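Local structure of amidase, hydantoinase/carbamoylase family (6C0D) at residues A[55-60]-A[111-116]; A[22-27]-A[51-56]; A[246-251]-A[288-293]; A[315-318]-A[322-325]; A[331-336]-A[368-373]. The protein probably hydrolyses N-carbamoyl-L-amino acids as a homodimeric, zinc-binding amidase of the peptidase M20 family. One frame throughout, in Å; residues are numbered along the deposited sequence.

Interaction 1 (A[55-60]-A[111-116]). With EDO (1,2-ethanediol), chain L.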
# COMPACT_ATOMS: atom_id res chain seq x y z
N ALA A 55 14.15 -12.31 -40.90
CA ALA A 55 14.31 -11.72 -42.22
C ALA A 55 14.78 -12.77 -43.22
O ALA A 55 14.35 -12.77 -44.38
CB ALA A 55 15.29 -10.55 -42.16
N GLY A 56 15.63 -13.70 -42.77
CA GLY A 56 16.05 -14.78 -43.64
C GLY A 56 14.90 -15.69 -44.04
O GLY A 56 14.81 -16.12 -45.19
N ARG A 57 14.01 -15.99 -43.09
CA ARG A 57 12.84 -16.81 -43.40
C ARG A 57 11.92 -16.10 -44.38
O ARG A 57 11.33 -16.74 -45.26
CB ARG A 57 12.06 -17.17 -42.12
CG ARG A 57 12.81 -18.10 -41.17
CD ARG A 57 13.15 -19.43 -41.87
NE ARG A 57 12.03 -20.37 -41.86
CZ ARG A 57 11.77 -21.22 -42.85
NH1 ARG A 57 12.53 -21.24 -43.95
NH2 ARG A 57 10.74 -22.05 -42.75
N MET A 58 11.74 -14.79 -44.22
CA MET A 58 10.95 -14.03 -45.18
C MET A 58 11.59 -14.07 -46.56
O MET A 58 10.89 -14.19 -47.57
CB MET A 58 10.81 -12.58 -44.72
CG MET A 58 10.00 -12.42 -43.43
SD MET A 58 9.98 -10.67 -42.95
CE MET A 58 8.90 -10.67 -41.53
N THR A 59 12.92 -13.95 -46.61
CA THR A 59 13.61 -14.04 -47.89
C THR A 59 13.41 -15.42 -48.50
O THR A 59 13.10 -15.53 -49.69
CB THR A 59 15.09 -13.73 -47.70
OG1 THR A 59 15.22 -12.38 -47.25
CG2 THR A 59 15.84 -13.92 -49.01
N ASP A 60 13.56 -16.48 -47.69
CA ASP A 60 13.31 -17.84 -48.17
C ASP A 60 11.92 -17.96 -48.77
O ASP A 60 11.71 -18.71 -49.73
CB ASP A 60 13.44 -18.86 -47.03
CG ASP A 60 14.85 -18.98 -46.48
OD1 ASP A 60 15.81 -18.61 -47.19
OD2 ASP A 60 14.99 -19.46 -45.34
N ILE A 111 1.10 -17.65 -43.88
CA ILE A 111 0.02 -17.28 -44.79
C ILE A 111 0.59 -16.77 -46.10
O ILE A 111 0.09 -17.13 -47.18
CB ILE A 111 -0.91 -16.25 -44.12
CG1 ILE A 111 -1.65 -16.93 -42.95
CG2 ILE A 111 -1.92 -15.69 -45.15
CD1 ILE A 111 -2.32 -15.93 -42.01
N ALA A 112 1.66 -15.97 -46.04
CA ALA A 112 2.31 -15.55 -47.29
C ALA A 112 2.81 -16.75 -48.08
O ALA A 112 2.61 -16.83 -49.30
CB ALA A 112 3.47 -14.60 -46.97
N ARG A 113 3.42 -17.72 -47.39
CA ARG A 113 3.89 -18.92 -48.07
C ARG A 113 2.73 -19.69 -48.68
O ARG A 113 2.76 -20.04 -49.86
CB ARG A 113 4.69 -19.80 -47.09
CG ARG A 113 6.08 -19.23 -46.75
CD ARG A 113 6.92 -20.21 -45.90
NE ARG A 113 6.29 -20.49 -44.60
CZ ARG A 113 6.90 -20.40 -43.42
NH1 ARG A 113 8.19 -20.05 -43.34
NH2 ARG A 113 6.23 -20.68 -42.31
N ALA A 114 1.68 -19.94 -47.89
CA ALA A 114 0.58 -20.77 -48.37
C ALA A 114 -0.18 -20.10 -49.52
O ALA A 114 -0.57 -20.78 -50.48
CB ALA A 114 -0.36 -21.10 -47.21
N LEU A 115 -0.40 -18.78 -49.45
CA LEU A 115 -1.12 -18.15 -50.55
C LEU A 115 -0.27 -18.14 -51.82
O LEU A 115 -0.82 -18.22 -52.93
CB LEU A 115 -1.54 -16.72 -50.18
CG LEU A 115 -2.95 -16.60 -49.56
CD1 LEU A 115 -3.08 -17.44 -48.29
CD2 LEU A 115 -3.33 -15.13 -49.27
N GLY A 116 1.05 -18.08 -51.67
CA GLY A 116 1.94 -18.17 -52.82
C GLY A 116 1.99 -19.54 -53.44
O GLY A 116 2.29 -19.67 -54.63
C1 EDO L . 9.40 -23.32 -47.05
O1 EDO L . 10.30 -23.37 -45.92
C2 EDO L . 9.57 -22.04 -47.87
O2 EDO L . 10.55 -21.17 -47.29
O HOH W 1 10.07 -19.29 -45.35
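Arg-57 of helix 45-60 reaches across to Arg-113 of helix 102-117, and the two guanidinium groups are the groups that touch. The CB of Arg-57 leaves its helix across the line to the other segment, so the approach depends on the rest of the chain. CG lies beside the backbone N, and bends at chi2 (-60°) and chi3 (-82°) swing the tip over toward Arg-113. NE forms a salt bridge with Asp-24 of helix 18-30. NH1 turns back to its own helix, where Asp-60 OD2 lies in the guanidinium plane at 3.3 Å, a weak hydrogen bond within a salt bridge. NH2 goes farthest: its weak bond to O1 of a 1,2-ethanediol, probably from the crystallisation liquor, spans 3.5 Å.

Over one face of this guanidinium comes Arg-113 NH1, 3.3 Å from Arg-57 NH2. Both are donors, so nothing bonds them directly, and the side chains cross at about a right angle with their planes 38° apart. A water links Arg-113 NH1 to the main chain of the other helix, accepting from NH1 at 2.9 Å and donating to Arg-57 O at 2.8 Å. Arg-113 also has carboxylate partners of its own, Asp-24 through NH1 and Glu-110 through NH2. The acids round the pair, Asp-24 shared and Asp-60 and Glu-110 one to each, probably offset the repulsion that so close an approach would otherwise cost.

Interaction 2 (A[22-27]-A[51-56])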
# COMPACT_ATOMS: atom_id res chain seq x y z
N LEU A 22 4.49 -24.71 -37.03
CA LEU A 22 4.95 -24.98 -35.67
C LEU A 22 6.47 -24.95 -35.57
O LEU A 22 7.03 -24.49 -34.57
CB LEU A 22 4.40 -26.33 -35.19
CG LEU A 22 2.89 -26.23 -34.96
CD1 LEU A 22 2.23 -27.61 -34.88
CD2 LEU A 22 2.63 -25.43 -33.70
N ASP A 23 7.18 -25.45 -36.60
CA ASP A 23 8.64 -25.43 -36.58
C ASP A 23 9.16 -23.99 -36.46
O ASP A 23 10.08 -23.71 -35.68
CB ASP A 23 9.23 -26.08 -37.84
CG ASP A 23 9.08 -27.61 -37.86
OD1 ASP A 23 8.62 -28.21 -36.86
OD2 ASP A 23 9.45 -28.21 -38.89
N ASP A 24 8.58 -23.07 -37.24
CA ASP A 24 9.00 -21.67 -37.17
C ASP A 24 8.66 -21.05 -35.82
O ASP A 24 9.45 -20.27 -35.27
CB ASP A 24 8.37 -20.85 -38.29
CG ASP A 24 9.11 -20.99 -39.63
OD1 ASP A 24 10.27 -21.47 -39.64
OD2 ASP A 24 8.52 -20.61 -40.65
N LEU A 25 7.47 -21.35 -35.27
CA LEU A 25 7.14 -20.82 -33.95
C LEU A 25 8.14 -21.30 -32.90
O LEU A 25 8.54 -20.54 -32.02
CB LEU A 25 5.72 -21.22 -33.54
CG LEU A 25 4.65 -20.29 -34.11
CD1 LEU A 25 3.30 -20.90 -33.82
CD2 LEU A 25 4.76 -18.89 -33.50
N LYS A 26 8.54 -22.57 -32.98
CA LYS A 26 9.46 -23.10 -31.99
C LYS A 26 10.88 -22.60 -32.21
O LYS A 26 11.62 -22.41 -31.24
CB LYS A 26 9.42 -24.63 -32.00
CG LYS A 26 8.07 -25.16 -31.57
CD LYS A 26 8.00 -26.67 -31.68
CE LYS A 26 6.61 -27.18 -31.32
NZ LYS A 26 6.54 -28.66 -31.40
N THR A 27 11.27 -22.36 -33.47
CA THR A 27 12.58 -21.76 -33.71
C THR A 27 12.64 -20.34 -33.17
O THR A 27 13.62 -19.97 -32.51
CB THR A 27 12.90 -21.79 -35.21
OG1 THR A 27 12.95 -23.16 -35.65
CG2 THR A 27 14.27 -21.13 -35.47
N ARG A 51 15.59 -11.28 -35.20
CA ARG A 51 15.16 -10.49 -36.35
C ARG A 51 15.93 -10.87 -37.60
O ARG A 51 15.36 -10.93 -38.70
CB ARG A 51 15.30 -9.00 -36.06
CG ARG A 51 14.25 -8.53 -35.07
CD ARG A 51 14.24 -7.02 -34.72
NE ARG A 51 13.38 -6.95 -33.56
CZ ARG A 51 12.05 -6.80 -33.60
NH1 ARG A 51 11.41 -6.57 -34.74
NH2 ARG A 51 11.37 -6.85 -32.46
N ARG A 52 17.24 -11.13 -37.47
CA ARG A 52 18.00 -11.59 -38.62
C ARG A 52 17.49 -12.94 -39.11
O ARG A 52 17.33 -13.16 -40.32
CB ARG A 52 19.48 -11.65 -38.28
CG ARG A 52 20.09 -10.27 -38.09
CD ARG A 52 21.52 -10.33 -37.58
NE ARG A 52 22.07 -8.98 -37.48
CZ ARG A 52 23.03 -8.63 -36.64
NH1 ARG A 52 23.54 -9.53 -35.80
NH2 ARG A 52 23.46 -7.38 -36.62
N TRP A 53 17.20 -13.86 -38.18
CA TRP A 53 16.63 -15.14 -38.57
C TRP A 53 15.30 -14.94 -39.29
O TRP A 53 15.06 -15.51 -40.36
CB TRP A 53 16.45 -16.04 -37.35
CG TRP A 53 15.63 -17.26 -37.66
CD1 TRP A 53 16.07 -18.43 -38.21
CD2 TRP A 53 14.22 -17.42 -37.45
NE1 TRP A 53 15.02 -19.30 -38.36
CE2 TRP A 53 13.87 -18.71 -37.90
CE3 TRP A 53 13.22 -16.60 -36.91
CZ2 TRP A 53 12.57 -19.20 -37.84
CZ3 TRP A 53 11.92 -17.10 -36.85
CH2 TRP A 53 11.61 -18.38 -37.31
N LEU A 54 14.44 -14.09 -38.72
CA LEU A 54 13.13 -13.86 -39.31
C LEU A 54 13.25 -13.27 -40.71
O LEU A 54 12.52 -13.67 -41.63
CB LEU A 54 12.32 -12.93 -38.41
CG LEU A 54 10.93 -12.60 -38.94
CD1 LEU A 54 10.08 -13.88 -39.01
CD2 LEU A 54 10.29 -11.54 -38.06
N ALA A 55 14.15 -12.31 -40.90
CA ALA A 55 14.31 -11.72 -42.22
C ALA A 55 14.78 -12.77 -43.22
O ALA A 55 14.35 -12.77 -44.38
CB ALA A 55 15.29 -10.55 -42.16
N GLY A 56 15.63 -13.70 -42.77
CA GLY A 56 16.05 -14.78 -43.64
C GLY A 56 14.90 -15.69 -44.04
O GLY A 56 14.81 -16.12 -45.19
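Trp-53 of helix 45-60 lays its indole against Thr-27 and Asp-24, which sit one turn apart on helix 18-30. With CG anti to the backbone N (chi1 169°), the ring extends straight toward the other helix. The methyl CG2 of Thr-27 stands 3.2 Å above the indole plane, displaced toward the rim, and comes within 3.5 Å of Trp-53 CE2. Its hydroxyl is turned the other way: Thr-27 OG1 donates to Asp-23 O at 2.9 Å, while Thr-27 N reaches that same oxygen from the opposite face of its carbonyl plane. That bond helps to fix the rotation that presents the methyl to the ring.

Asp-24 meets the far end of the indole. Its backbone O lies 3.5 Å from Trp-53 CH2, and its OD1 is 3.7 Å from Trp-53 CZ2, with the carboxylate plane nearly upright on the ring at 81°. The charged oxygens have their main partners in Arg-113 and Arg-57. Phe-31, just beyond helix 18-30, adds a second ring against Trp-53. On the same helix as the indole, Leu-54 packs on Val-105 of helix 102-117 and Val-73 of strand 73-76; on helix 18-30, Leu-25 rests on Ile-402 of helix 399-419.

Interaction 3 (A[246-251]-A[288-293])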
# COMPACT_ATOMS: atom_id res chain seq x y z
N ALA A 246 -10.07 5.38 5.44
CA ALA A 246 -11.49 5.05 5.52
C ALA A 246 -12.28 5.76 4.43
O ALA A 246 -13.21 5.18 3.85
CB ALA A 246 -12.05 5.42 6.90
N ALA A 247 -11.94 7.03 4.16
CA ALA A 247 -12.56 7.73 3.04
C ALA A 247 -12.30 6.99 1.73
O ALA A 247 -13.21 6.77 0.93
CB ALA A 247 -12.02 9.16 2.96
N LEU A 248 -11.05 6.58 1.51
CA LEU A 248 -10.71 5.90 0.26
C LEU A 248 -11.56 4.65 0.06
O LEU A 248 -12.07 4.39 -1.03
CB LEU A 248 -9.22 5.53 0.27
CG LEU A 248 -8.63 4.82 -0.96
CD1 LEU A 248 -7.13 5.07 -1.04
CD2 LEU A 248 -8.88 3.29 -0.91
N VAL A 249 -11.69 3.83 1.12
CA VAL A 249 -12.42 2.57 1.02
C VAL A 249 -13.90 2.84 0.75
O VAL A 249 -14.55 2.15 -0.04
CB VAL A 249 -12.21 1.77 2.32
CG1 VAL A 249 -13.30 0.74 2.53
CG2 VAL A 249 -10.83 1.13 2.32
N ALA A 250 -14.46 3.84 1.43
CA ALA A 250 -15.86 4.20 1.19
C ALA A 250 -16.04 4.68 -0.25
O ALA A 250 -17.05 4.38 -0.90
CB ALA A 250 -16.29 5.31 2.16
N PHE A 251 -15.07 5.42 -0.76
CA PHE A 251 -15.19 5.96 -2.10
C PHE A 251 -15.20 4.85 -3.14
O PHE A 251 -15.92 4.94 -4.14
CB PHE A 251 -14.05 6.95 -2.37
CG PHE A 251 -14.31 7.87 -3.56
CD1 PHE A 251 -14.82 9.15 -3.37
CD2 PHE A 251 -14.10 7.42 -4.85
CE1 PHE A 251 -15.07 9.99 -4.47
CE2 PHE A 251 -14.37 8.26 -5.95
CZ PHE A 251 -14.84 9.53 -5.75
N ALA A 288 -4.11 9.19 1.70
CA ALA A 288 -4.32 7.90 1.06
C ALA A 288 -4.49 8.13 -0.43
O ALA A 288 -5.04 9.16 -0.85
CB ALA A 288 -5.55 7.19 1.63
N VAL A 289 -4.05 7.17 -1.24
CA VAL A 289 -4.16 7.29 -2.69
C VAL A 289 -4.50 5.93 -3.28
O VAL A 289 -4.00 4.89 -2.82
CB VAL A 289 -2.87 7.87 -3.32
CG1 VAL A 289 -1.68 6.99 -3.00
CG2 VAL A 289 -3.02 8.05 -4.84
N LEU A 290 -5.38 5.92 -4.28
CA LEU A 290 -5.64 4.70 -5.03
C LEU A 290 -5.33 4.98 -6.50
O LEU A 290 -5.39 6.13 -6.96
CB LEU A 290 -7.08 4.19 -4.87
CG LEU A 290 -8.28 5.00 -5.42
CD1 LEU A 290 -8.45 4.87 -6.97
CD2 LEU A 290 -9.55 4.52 -4.75
N HIS A 291 -5.00 3.92 -7.22
CA HIS A 291 -4.87 3.96 -8.67
C HIS A 291 -6.06 3.23 -9.28
O HIS A 291 -6.38 2.11 -8.87
CB HIS A 291 -3.55 3.32 -9.10
CG HIS A 291 -2.34 4.03 -8.58
ND1 HIS A 291 -1.09 3.86 -9.13
CD2 HIS A 291 -2.19 4.91 -7.57
CE1 HIS A 291 -0.22 4.62 -8.48
NE2 HIS A 291 -0.87 5.26 -7.53
N LEU A 292 -6.73 3.88 -10.24
CA LEU A 292 -7.94 3.38 -10.86
C LEU A 292 -7.73 3.31 -12.37
O LEU A 292 -7.22 4.27 -12.97
CB LEU A 292 -9.15 4.28 -10.57
CG LEU A 292 -10.47 3.94 -11.26
CD1 LEU A 292 -11.05 2.66 -10.63
CD2 LEU A 292 -11.46 5.08 -11.15
N GLN A 293 -8.12 2.20 -12.97
CA GLN A 293 -8.11 2.06 -14.42
C GLN A 293 -9.49 1.62 -14.85
O GLN A 293 -10.16 0.89 -14.12
CB GLN A 293 -7.08 1.02 -14.88
CG GLN A 293 -6.96 0.87 -16.40
CD GLN A 293 -5.99 -0.25 -16.74
OE1 GLN A 293 -6.38 -1.40 -16.89
NE2 GLN A 293 -4.70 0.09 -16.83
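Leu-248 holds CG anti to its backbone N, chi1 -179°, which carries the isobutyl group straight off helix 244-262 onto the strand. Leu-290 takes the crowded position instead, CG between the backbone N and the carbonyl carbon (chi1 66°), and this brings its CD2 up beside the helix residue. The two leucines then pass each other at a slant, Leu-248 CG lying 3.9 Å from Leu-290 CD2.

The tip of Leu-248 does most of the touching. Its CD1 comes down on the backbone between the inward-facing residues of the strand, 3.6 Å from Val-289 C. It is flanked there by the methyl of Ala-288, whose CB is 3.8 Å from Leu-248 CD1, and by the CB methylene of Leu-290, 3.9 Å from the same atom. One branch thus fills the dip between two side chains that point toward the helix, whereas the side chain of Val-289 leaves from the other face of the strand.

The axes of segments 246-251 and 288-293 approach to 8.4 Å with their directions 30° apart, the helix-on-sheet packing of the smaller, dimer-forming domain of M20 enzymes. Strands 210-227 and 268-277 flank strand 283-296 and complete the floor, where Phe-226 and Ile-274 also touch Leu-248. Val-249, whose CB points away from the strand, packs on Val-249 of the second subunit, and His-291 meets the ring of Phe-281 of that subunit.

Interaction 4 (A[315-318]-A[322-325]). With EDO (1,2-ethanediol), chain H.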
# COMPACT_ATOMS: atom_id res chain seq x y z
N GLU A 315 -19.34 15.38 -5.54
CA GLU A 315 -20.31 15.05 -4.50
C GLU A 315 -19.62 14.75 -3.18
O GLU A 315 -20.04 15.24 -2.12
CB GLU A 315 -21.16 13.85 -4.92
CG GLU A 315 -22.07 14.11 -6.09
CD GLU A 315 -22.56 12.81 -6.71
OE1 GLU A 315 -22.46 11.75 -6.04
OE2 GLU A 315 -23.04 12.84 -7.87
N TRP A 316 -18.57 13.94 -3.22
CA TRP A 316 -17.80 13.65 -2.01
C TRP A 316 -17.35 14.94 -1.34
O TRP A 316 -17.53 15.13 -0.13
CB TRP A 316 -16.60 12.75 -2.35
CG TRP A 316 -15.83 12.39 -1.12
CD1 TRP A 316 -14.86 13.14 -0.50
CD2 TRP A 316 -16.02 11.23 -0.31
NE1 TRP A 316 -14.42 12.49 0.65
CE2 TRP A 316 -15.12 11.32 0.78
CE3 TRP A 316 -16.85 10.11 -0.41
CZ2 TRP A 316 -15.04 10.34 1.76
CZ3 TRP A 316 -16.77 9.13 0.57
CH2 TRP A 316 -15.87 9.26 1.64
N ASN A 317 -16.78 15.86 -2.12
CA ASN A 317 -16.23 17.09 -1.56
C ASN A 317 -17.29 18.06 -1.07
O ASN A 317 -16.95 19.04 -0.40
CB ASN A 317 -15.34 17.76 -2.61
CG ASN A 317 -14.01 17.05 -2.74
OD1 ASN A 317 -13.57 16.42 -1.78
ND2 ASN A 317 -13.38 17.11 -3.90
N GLY A 318 -18.55 17.82 -1.39
CA GLY A 318 -19.62 18.62 -0.85
C GLY A 318 -20.18 18.07 0.45
O GLY A 318 -21.18 18.58 0.95
N VAL A 322 -12.81 14.55 4.83
CA VAL A 322 -11.62 14.18 4.06
C VAL A 322 -11.83 14.65 2.62
O VAL A 322 -12.81 14.28 1.97
CB VAL A 322 -11.38 12.66 4.11
CG1 VAL A 322 -10.20 12.28 3.23
CG2 VAL A 322 -11.12 12.18 5.56
N ARG A 323 -10.89 15.46 2.11
CA ARG A 323 -11.01 15.97 0.75
C ARG A 323 -10.52 14.94 -0.26
O ARG A 323 -9.52 14.26 -0.02
CB ARG A 323 -10.20 17.26 0.60
CG ARG A 323 -10.24 17.84 -0.83
CD ARG A 323 -9.59 19.22 -0.87
NE ARG A 323 -8.24 19.22 -0.31
CZ ARG A 323 -7.14 19.02 -1.03
NH1 ARG A 323 -7.22 18.81 -2.33
NH2 ARG A 323 -5.95 19.04 -0.45
N ALA A 324 -11.22 14.85 -1.39
CA ALA A 324 -10.84 13.98 -2.50
C ALA A 324 -10.28 14.80 -3.66
O ALA A 324 -10.75 15.90 -3.94
CB ALA A 324 -12.03 13.15 -3.00
N GLU A 325 -9.29 14.23 -4.36
CA GLU A 325 -8.60 14.97 -5.41
C GLU A 325 -8.30 14.02 -6.56
O GLU A 325 -7.58 13.03 -6.38
CB GLU A 325 -7.32 15.59 -4.88
CG GLU A 325 -6.53 16.36 -5.92
CD GLU A 325 -5.22 16.85 -5.36
OE1 GLU A 325 -4.27 17.06 -6.15
OE2 GLU A 325 -5.13 17.01 -4.12
C1 EDO H . -16.71 12.21 6.80
O1 EDO H . -17.44 13.27 7.41
C2 EDO H . -15.23 12.50 6.90
O2 EDO H . -14.56 12.13 5.69
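Trp-316 and Asn-317, toward the C-terminal part of helix 299-317, grip the backbone of residues 322-324, where strand 323-328 begins. The tight part is chiefly hydrogen-bonded, with Trp-316 and Ala-324 buried and Asn-317 at its partly exposed margin. The indole edge points at the residue just before the strand: Trp-316 NE1 donates to Val-322 O at 2.7 Å, with the oxygen close to the ring plane and an N-H...O angle of 147°. Beside that oxygen, Val-322 N makes a well-formed bond of 3.1 Å to O2 of a 1,2-ethanediol, probably from the crystallisation liquor. The amide of Asn-317 pairs with both backbone groups of Ala-324. Asn-317 OD1 accepts from Ala-324 N at 2.9 Å, in the carbonyl plane on a lone pair and almost straight at 177°. Asn-317 ND2 returns a bond to Ala-324 O, also 2.9 Å, and the oxygen lies nearly in the amide plane. Two bonds of opposite direction hold this amide flat and fix its flip. Between indole and amide sits the methyl of Ala-324, its CB 3.8 Å from Trp-316 CD1.

Here the dimer-forming domain of the M20 fold turns from helix to strand. Strand 323-328 takes its antiparallel bonds with strand 210-227 through Arg-323 and Glu-325, so Asn-317 serves the intervening residue. Trp-316 also packs on Ala-247 and Ala-250 of helix 244-262, and its ring stacks with His-320.

The looser side is at Arg-323, which is exposed. Its CG merely brushes Asn-317 OD1 at 3.7 Å, and the rest of the chain, one of two conformations, leads off to a salt bridge with Glu-325.

Interaction 5 (A[331-336]-A[368-373]). With EDO (1,2-ethanediol), chain I.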
# COMPACT_ATOMS: atom_id res chain seq x y z
N GLY A 331 -1.83 9.39 -21.19
CA GLY A 331 -1.95 8.20 -22.00
C GLY A 331 -3.35 7.62 -22.13
O GLY A 331 -3.46 6.42 -22.42
N ALA A 332 -4.39 8.41 -21.92
CA ALA A 332 -5.75 7.96 -22.22
C ALA A 332 -5.85 7.52 -23.68
O ALA A 332 -5.21 8.09 -24.56
CB ALA A 332 -6.76 9.07 -21.93
N GLU A 333 -6.69 6.52 -23.94
CA GLU A 333 -6.87 6.02 -25.29
C GLU A 333 -8.36 5.91 -25.59
O GLU A 333 -9.16 5.61 -24.70
CB GLU A 333 -6.18 4.65 -25.46
CG GLU A 333 -4.67 4.69 -25.29
CD GLU A 333 -4.02 3.30 -25.29
OE1 GLU A 333 -4.73 2.30 -25.48
OE2 GLU A 333 -2.79 3.22 -25.11
N GLU A 334 -8.74 6.20 -26.86
CA GLU A 334 -10.12 6.01 -27.28
C GLU A 334 -10.30 4.60 -27.83
O GLU A 334 -9.33 3.98 -28.28
CB GLU A 334 -10.49 7.03 -28.36
CG GLU A 334 -10.50 8.49 -27.84
CD GLU A 334 -11.41 8.63 -26.63
OE1 GLU A 334 -12.65 8.55 -26.81
OE2 GLU A 334 -10.91 8.77 -25.50
N PRO A 335 -11.53 4.07 -27.81
CA PRO A 335 -11.78 2.80 -28.52
C PRO A 335 -11.44 2.94 -30.00
O PRO A 335 -11.57 4.02 -30.59
CB PRO A 335 -13.29 2.57 -28.32
CG PRO A 335 -13.67 3.45 -27.08
CD PRO A 335 -12.75 4.64 -27.21
N VAL A 336 -11.01 1.83 -30.59
CA VAL A 336 -10.63 1.80 -32.01
C VAL A 336 -11.34 0.61 -32.63
O VAL A 336 -11.05 -0.54 -32.26
CB VAL A 336 -9.11 1.71 -32.21
CG1 VAL A 336 -8.78 1.52 -33.70
CG2 VAL A 336 -8.41 3.00 -31.70
N ASP A 368 -0.58 -3.24 -31.75
CA ASP A 368 -0.21 -2.43 -32.91
C ASP A 368 -1.40 -2.14 -33.82
O ASP A 368 -1.45 -1.08 -34.45
CB ASP A 368 0.87 -3.14 -33.73
CG ASP A 368 2.21 -3.15 -33.01
OD1 ASP A 368 2.71 -2.06 -32.69
OD2 ASP A 368 2.75 -4.25 -32.76
N ALA A 369 -2.37 -3.05 -33.88
CA ALA A 369 -3.54 -2.84 -34.74
C ALA A 369 -4.29 -1.57 -34.38
O ALA A 369 -4.95 -0.98 -35.24
CB ALA A 369 -4.48 -4.04 -34.66
N GLN A 370 -4.24 -1.14 -33.12
CA GLN A 370 -4.96 0.08 -32.78
C GLN A 370 -4.32 1.31 -33.43
O GLN A 370 -5.01 2.30 -33.69
CB GLN A 370 -5.03 0.26 -31.25
CG GLN A 370 -3.81 0.86 -30.64
CD GLN A 370 -3.84 0.74 -29.13
OE1 GLN A 370 -4.43 -0.18 -28.60
NE2 GLN A 370 -3.20 1.69 -28.44
N VAL A 371 -3.01 1.26 -33.66
CA VAL A 371 -2.32 2.34 -34.36
C VAL A 371 -2.61 2.27 -35.86
O VAL A 371 -2.91 3.28 -36.51
CB VAL A 371 -0.81 2.28 -34.07
CG1 VAL A 371 -0.02 3.23 -34.98
CG2 VAL A 371 -0.54 2.58 -32.59
N ILE A 372 -2.48 1.08 -36.43
CA ILE A 372 -2.59 0.93 -37.89
C ILE A 372 -4.03 1.18 -38.34
O ILE A 372 -4.26 1.78 -39.41
CB ILE A 372 -2.07 -0.46 -38.30
CG1 ILE A 372 -0.55 -0.48 -38.11
CG2 ILE A 372 -2.45 -0.79 -39.77
CD1 ILE A 372 0.02 -1.86 -37.95
N ALA A 373 -5.01 0.79 -37.52
CA ALA A 373 -6.42 0.90 -37.90
C ALA A 373 -6.87 2.33 -38.16
O ALA A 373 -7.87 2.54 -38.85
CB ALA A 373 -7.32 0.29 -36.81
C1 EDO I . -8.70 3.53 -41.92
O1 EDO I . -9.46 3.88 -40.76
C2 EDO I . -9.63 3.28 -43.10
O2 EDO I . -10.67 2.38 -42.70
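Where the chain comes back from the dimer-forming domain toward the metal-binding domain of this M20 enzyme, the loop 331-336 meets the short helix 368-372, and the contact joins them through Glu-333, Val-336, Gln-370 and Ala-373. Glu-333 and Gln-370 cross at about a right angle, both extended beyond CG. The CG of Gln-370 lies between its backbone N and carbonyl carbon (chi1 82°), and from there the chain runs out to the loop. Its NE2 gives Glu-333 OE1 a weak hydrogen bond of 3.4 Å, bent to 138°, with the amide and carboxylate planes 84° apart. Gln-370 OE1 has a weak bond of its own from His-367 N.

Val-336 forms the apolar half. Its CG1, anti to the backbone N, touches Ala-373 CB at 3.6 Å and lies 3.8 Å from Gln-370 O, a carbonyl that accepts from Gln-374. Ile-216 of strand 210-227 packs on Gln-370 and pairs through its backbone with Val-336. A bound 1,2-ethanediol, probably from the crystallisation liquor, donates to Ala-373 O at 2.8 Å.

The side chain of Gln-370 is about 10 Å from the zinc ion and that of Glu-333 about 5 Å from a bound HEPES molecule, so the contact borders the active-site region. A single bent, weak bond from amide to carboxylate, beside one methyl-to-methyl contact, ties the Glu-333 carboxylate to the helix only loosely.

From the N terminus, interaction 2 closes first, bringing helix 45-60 back against helix 18-30. Interaction 1 starts on the residues where it ends, sharing Ala-55 and Gly-56, and carries the tie on to helix 102-117; Asp-24 joins the two through its salt bridges. Interactions 3 and 4 follow in series on the opposite side of the chain's centre, about 47 to 60 Å between centres from the first pair. They touch where helix 244-262 packs against helix 299-317 and the start of strand 323-328. Interaction 5 closes last, near the middle, linking the returning chain to the zinc-binding domain. None nests in or crosses another.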